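Local coordinates for protein purine nucleosidase, (IunH-1) (Sulfolobus solfataricus, PDB 3T8J) that belongs to the nucleosidase family and forms a four-chain assembly, with a mixed beta-sheet flanked by helices and a bound sodium ion in this chain, at residues A245-G248 and S249-T252; S299-E302 and K303-L307. All coordinates share one frame; numbering follows the deposited sequence.

How the contacts relate
Contact 1 (245-248 with 249-252) is the turn that leads from helix 237-246 into strand 251-261; contact 2 (299-302 with 303-307) is two consecutive turns of helix 297-308. They follow one another along the chain, yet their centres lie about 12 Å apart and they touch directly. D247 OD2 and K303 NZ form a long, weak ion pair at 3.3 Å, joining turn to helix by charge. Beside it I250 packs against the helix: its CD1 is 3.7 Å from K303 NZ and its CG2 is 4.2 Å from F300 CB. The sodium ion is held by D9, D14, I121 and S122, so neither contact supplies a ligand to that site.

Contact 1. Residues A245-G248 and S249-T252; sequences AIDG and SIAT
D247 and S249 meet in an Asx turn, the opening of a short 3-10 segment that carries the chain from helix 237-246 into strand 251-261. The polar side-chain bonds converge on one carboxylate oxygen. D247 OD1 accepts the backbone N-H of S249 at 3.1 Å, through a bent bond (141°) arriving from above the carboxylate plane. S249 OG donates to the same OD1 at 2.8 Å, on its syn side and from the same face. Two bonds therefore grip OD1 and limit the rotation of the carboxylate. Aspartate suits the place because its short arm, with CG opposite the backbone N (chi1 178°), reaches an N-H two residues on; serine suits its own because a hydroxyl one carbon from the backbone can fold back to that acceptor.

The backbone bonds make two overlapping turns. I250 N donates to D247 O at 3.1 Å, nearly straight, and A251 N donates to G248 O over the same distance, but clearly bent. R254 also bonds to G248 O, so this carbonyl has a second partner.

Apolar packing completes the turn. I250 is buried against A243 and I244 of the helix, and the small A251 touches both I244 and V292 of strand 289-295. Across the turn the isoleucine lies at about a right angle to the aspartate, with I250 CD1 4.0 Å from D247 CB.

Contact 2. Residues S299-E302 and K303-L307; sequences SFME and KIYDL
F300 and I304 touch one turn apart on an alpha-helix, where the aliphatic chain of I304 lies over one face of the phenyl ring. I304 CG1 makes a CH-pi contact, 4.0 Å from the ring centroid and displaced toward the rim, and its nearest ring atom is F300 CZ at 3.6 Å. The ring of F300, swung opposite its own backbone N (chi1 168°), is thereby brought to the isoleucine. A flat ring and a branched aliphatic chain suit this buried side, since both can pack closely without needing a polar partner.

M301 and Y305, also four residues apart, make a looser apolar contact, their side chains crossing at a slant. The bends at chi2 and chi3 of the flexible methionine bring its methyl M301 CE to the phenol end of the tyrosine, 3.9 Å from Y305 OH.

Behind these side chains stand the helical backbone bonds. The bond from Y305 N to M301 O is 2.9 Å long and almost straight (175°), while I304 N to F300 O is longer, at 3.2 Å. K303 N is shared weakly between S299 O and F300 O. A water gives S299 O a second partner: it donates to that oxygen and accepts from K303 NZ, 2.8 Å from each, and the long lysine chain, bent at chi2 and chi4, folds back to it.

Helix 297-308 is wedged among others: F300 packs on helix 237-246, I304 and L307 on helix 12-23, to which D306 is also tied by a salt bridge with K23, and M301 and Y305 on helix 197-204.

Contact 1. Residues A245-G248 and S249-T252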
loop_
_atom_site.group_PDB
_atom_site.type_symbol
_atom_site.label_atom_id
_atom_site.label_comp_id
_atom_site.label_asym_id
_atom_site.label_seq_id
_atom_site.Cartn_x
_atom_site.Cartn_y
_atom_site.Cartn_z
ATOM N N ALA A 245 9.102 5.785 -34.472
ATOM C CA ALA A 245 9.584 4.427 -34.808
ATOM C C ALA A 245 10.070 4.353 -36.255
ATOM O O ALA A 245 11.124 3.780 -36.551
ATOM C CB ALA A 245 8.504 3.380 -34.538
ATOM N N ILE A 246 9.350 5.000 -37.161
ATOM C CA ILE A 246 9.732 5.050 -38.583
ATOM C C ILE A 246 10.980 5.907 -38.837
ATOM O O ILE A 246 11.909 5.478 -39.556
ATOM C CB ILE A 246 8.544 5.586 -39.444
ATOM C CG1 ILE A 246 7.376 4.598 -39.422
ATOM C CG2 ILE A 246 8.983 5.863 -40.881
ATOM C CD1 ILE A 246 5.998 5.202 -39.855
ATOM N N ASP A 247 10.994 7.106 -38.260
ATOM C CA ASP A 247 12.079 8.090 -38.429
ATOM C C ASP A 247 12.475 8.662 -37.073
ATOM O O ASP A 247 11.812 9.549 -36.544
ATOM C CB ASP A 247 11.596 9.215 -39.355
ATOM C CG ASP A 247 12.637 10.309 -39.564
ATOM O OD1 ASP A 247 13.759 10.213 -39.018
ATOM O OD2 ASP A 247 12.328 11.275 -40.304
ATOM N N GLY A 248 13.569 8.154 -36.513
ATOM C CA GLY A 248 13.992 8.523 -35.184
ATOM C C GLY A 248 14.367 9.983 -35.009
ATOM O O GLY A 248 14.372 10.483 -33.873
ATOM N N SER A 249 14.713 10.670 -36.107
ATOM C CA SER A 249 15.052 12.099 -36.033
ATOM C C SER A 249 13.840 12.977 -35.682
ATOM O O SER A 249 13.999 14.158 -35.373
ATOM C CB SER A 249 15.709 12.586 -37.335
ATOM O OG SER A 249 14.775 12.726 -38.389
ATOM N N ILE A 250 12.637 12.410 -35.707
ATOM C CA ILE A 250 11.452 13.158 -35.251
ATOM C C ILE A 250 11.554 13.434 -33.745
ATOM O O ILE A 250 11.117 14.497 -33.283
ATOM C CB ILE A 250 10.136 12.458 -35.660
ATOM C CG1 ILE A 250 10.005 12.493 -37.191
ATOM C CG2 ILE A 250 8.911 13.134 -34.985
ATOM C CD1 ILE A 250 8.888 11.671 -37.771
ATOM N N ALA A 251 12.182 12.524 -32.990
ATOM C CA ALA A 251 12.518 12.790 -31.582
ATOM C C ALA A 251 13.755 13.691 -31.496
ATOM O O ALA A 251 14.805 13.408 -32.101
ATOM C CB ALA A 251 12.740 11.482 -30.804
ATOM N N THR A 252 13.623 14.800 -30.784
ATOM C CA THR A 252 14.711 15.780 -30.686
ATOM C C THR A 252 15.410 15.842 -29.315
ATOM O O THR A 252 16.471 16.470 -29.189
ATOM C CB THR A 252 14.218 17.175 -31.089
ATOM O OG1 THR A 252 13.053 17.486 -30.325
ATOM C CG2 THR A 252 13.845 17.208 -32.564
#

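Contact 2. Residues S299-E302 and K303-L307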
loop_
_atom_site.group_PDB
_atom_site.type_symbol
_atom_site.label_atom_id
_atom_site.label_comp_id
_atom_site.label_asym_id
_atom_site.label_seq_id
_atom_site.Cartn_x
_atom_site.Cartn_y
_atom_site.Cartn_z
ATOM N N SER A 299 8.338 18.238 -38.681
ATOM C CA SER A 299 8.664 16.950 -39.292
ATOM C C SER A 299 7.538 15.935 -39.102
ATOM O O SER A 299 7.224 15.189 -40.028
ATOM C CB SER A 299 9.979 16.392 -38.732
ATOM O OG SER A 299 11.071 17.211 -39.093
ATOM N N PHE A 300 6.934 15.916 -37.913
ATOM C CA PHE A 300 5.836 15.004 -37.650
ATOM C C PHE A 300 4.646 15.299 -38.561
ATOM O O PHE A 300 4.105 14.401 -39.203
ATOM C CB PHE A 300 5.400 15.059 -36.181
ATOM C CG PHE A 300 4.105 14.356 -35.934
ATOM C CD1 PHE A 300 3.986 12.995 -36.152
ATOM C CD2 PHE A 300 2.989 15.056 -35.531
ATOM C CE1 PHE A 300 2.786 12.341 -35.959
ATOM C CE2 PHE A 300 1.778 14.415 -35.344
ATOM C CZ PHE A 300 1.669 13.051 -35.565
ATOM N N MET A 301 4.252 16.564 -38.646
ATOM C CA MET A 301 3.089 16.920 -39.464
ATOM C C MET A 301 3.331 16.690 -40.951
ATOM O O MET A 301 2.404 16.408 -41.696
ATOM C CB MET A 301 2.641 18.354 -39.188
ATOM C CG MET A 301 2.013 18.540 -37.813
ATOM S SD MET A 301 0.554 17.509 -37.509
ATOM C CE MET A 301 -0.667 18.267 -38.588
ATOM N N GLU A 302 4.581 16.783 -41.382
ATOM C CA GLU A 302 4.910 16.423 -42.763
ATOM C C GLU A 302 4.561 14.950 -43.060
ATOM O O GLU A 302 4.056 14.651 -44.152
ATOM C CB GLU A 302 6.378 16.741 -43.074
ATOM C CG GLU A 302 6.640 18.239 -43.151
ATOM C CD GLU A 302 8.094 18.605 -43.454
ATOM O OE1 GLU A 302 8.981 17.722 -43.350
ATOM O OE2 GLU A 302 8.349 19.782 -43.805
ATOM N N LYS A 303 4.808 14.050 -42.098
ATOM C CA LYS A 303 4.441 12.634 -42.247
ATOM C C LYS A 303 2.928 12.476 -42.300
ATOM O O LYS A 303 2.407 11.650 -43.046
ATOM C CB LYS A 303 4.982 11.759 -41.097
ATOM C CG LYS A 303 6.462 11.463 -41.078
ATOM C CD LYS A 303 6.927 10.623 -42.276
ATOM C CE LYS A 303 8.383 10.153 -42.109
ATOM N NZ LYS A 303 9.254 11.207 -41.439
ATOM N N ILE A 304 2.210 13.267 -41.501
ATOM C CA ILE A 304 0.746 13.196 -41.499
ATOM C C ILE A 304 0.147 13.682 -42.840
ATOM O O ILE A 304 -0.689 13.003 -43.444
ATOM C CB ILE A 304 0.153 14.008 -40.312
ATOM C CG1 ILE A 304 0.560 13.387 -38.959
ATOM C CG2 ILE A 304 -1.365 14.146 -40.438
ATOM C CD1 ILE A 304 0.058 11.986 -38.726
ATOM N N TYR A 305 0.571 14.843 -43.320
ATOM C CA TYR A 305 0.064 15.330 -44.613
ATOM C C TYR A 305 0.350 14.355 -45.768
ATOM O O TYR A 305 -0.483 14.167 -46.664
ATOM C CB TYR A 305 0.622 16.721 -44.938
ATOM C CG TYR A 305 0.178 17.821 -43.994
ATOM C CD1 TYR A 305 -1.168 18.016 -43.695
ATOM C CD2 TYR A 305 1.103 18.697 -43.436
ATOM C CE1 TYR A 305 -1.578 19.040 -42.831
ATOM C CE2 TYR A 305 0.704 19.721 -42.587
ATOM C CZ TYR A 305 -0.639 19.888 -42.294
ATOM O OH TYR A 305 -1.037 20.907 -41.458
ATOM N N ASP A 306 1.532 13.755 -45.744
ATOM C CA ASP A 306 1.913 12.744 -46.719
ATOM C C ASP A 306 0.955 11.543 -46.702
ATOM O O ASP A 306 0.513 11.068 -47.758
ATOM C CB ASP A 306 3.353 12.297 -46.435
ATOM C CG ASP A 306 3.813 11.174 -47.341
ATOM O OD1 ASP A 306 4.072 11.428 -48.546
ATOM O OD2 ASP A 306 3.927 10.029 -46.842
ATOM N N LEU A 307 0.625 11.071 -45.499
ATOM C CA LEU A 307 -0.335 9.989 -45.343
ATOM C C LEU A 307 -1.713 10.360 -45.910
ATOM O O LEU A 307 -2.353 9.554 -46.579
ATOM C CB LEU A 307 -0.461 9.611 -43.854
ATOM C CG LEU A 307 -1.480 8.543 -43.495
ATOM C CD1 LEU A 307 -1.137 7.203 -44.143
ATOM C CD2 LEU A 307 -1.587 8.354 -41.982
HETATM O O HOH W 1 8.981 13.961 -41.854
#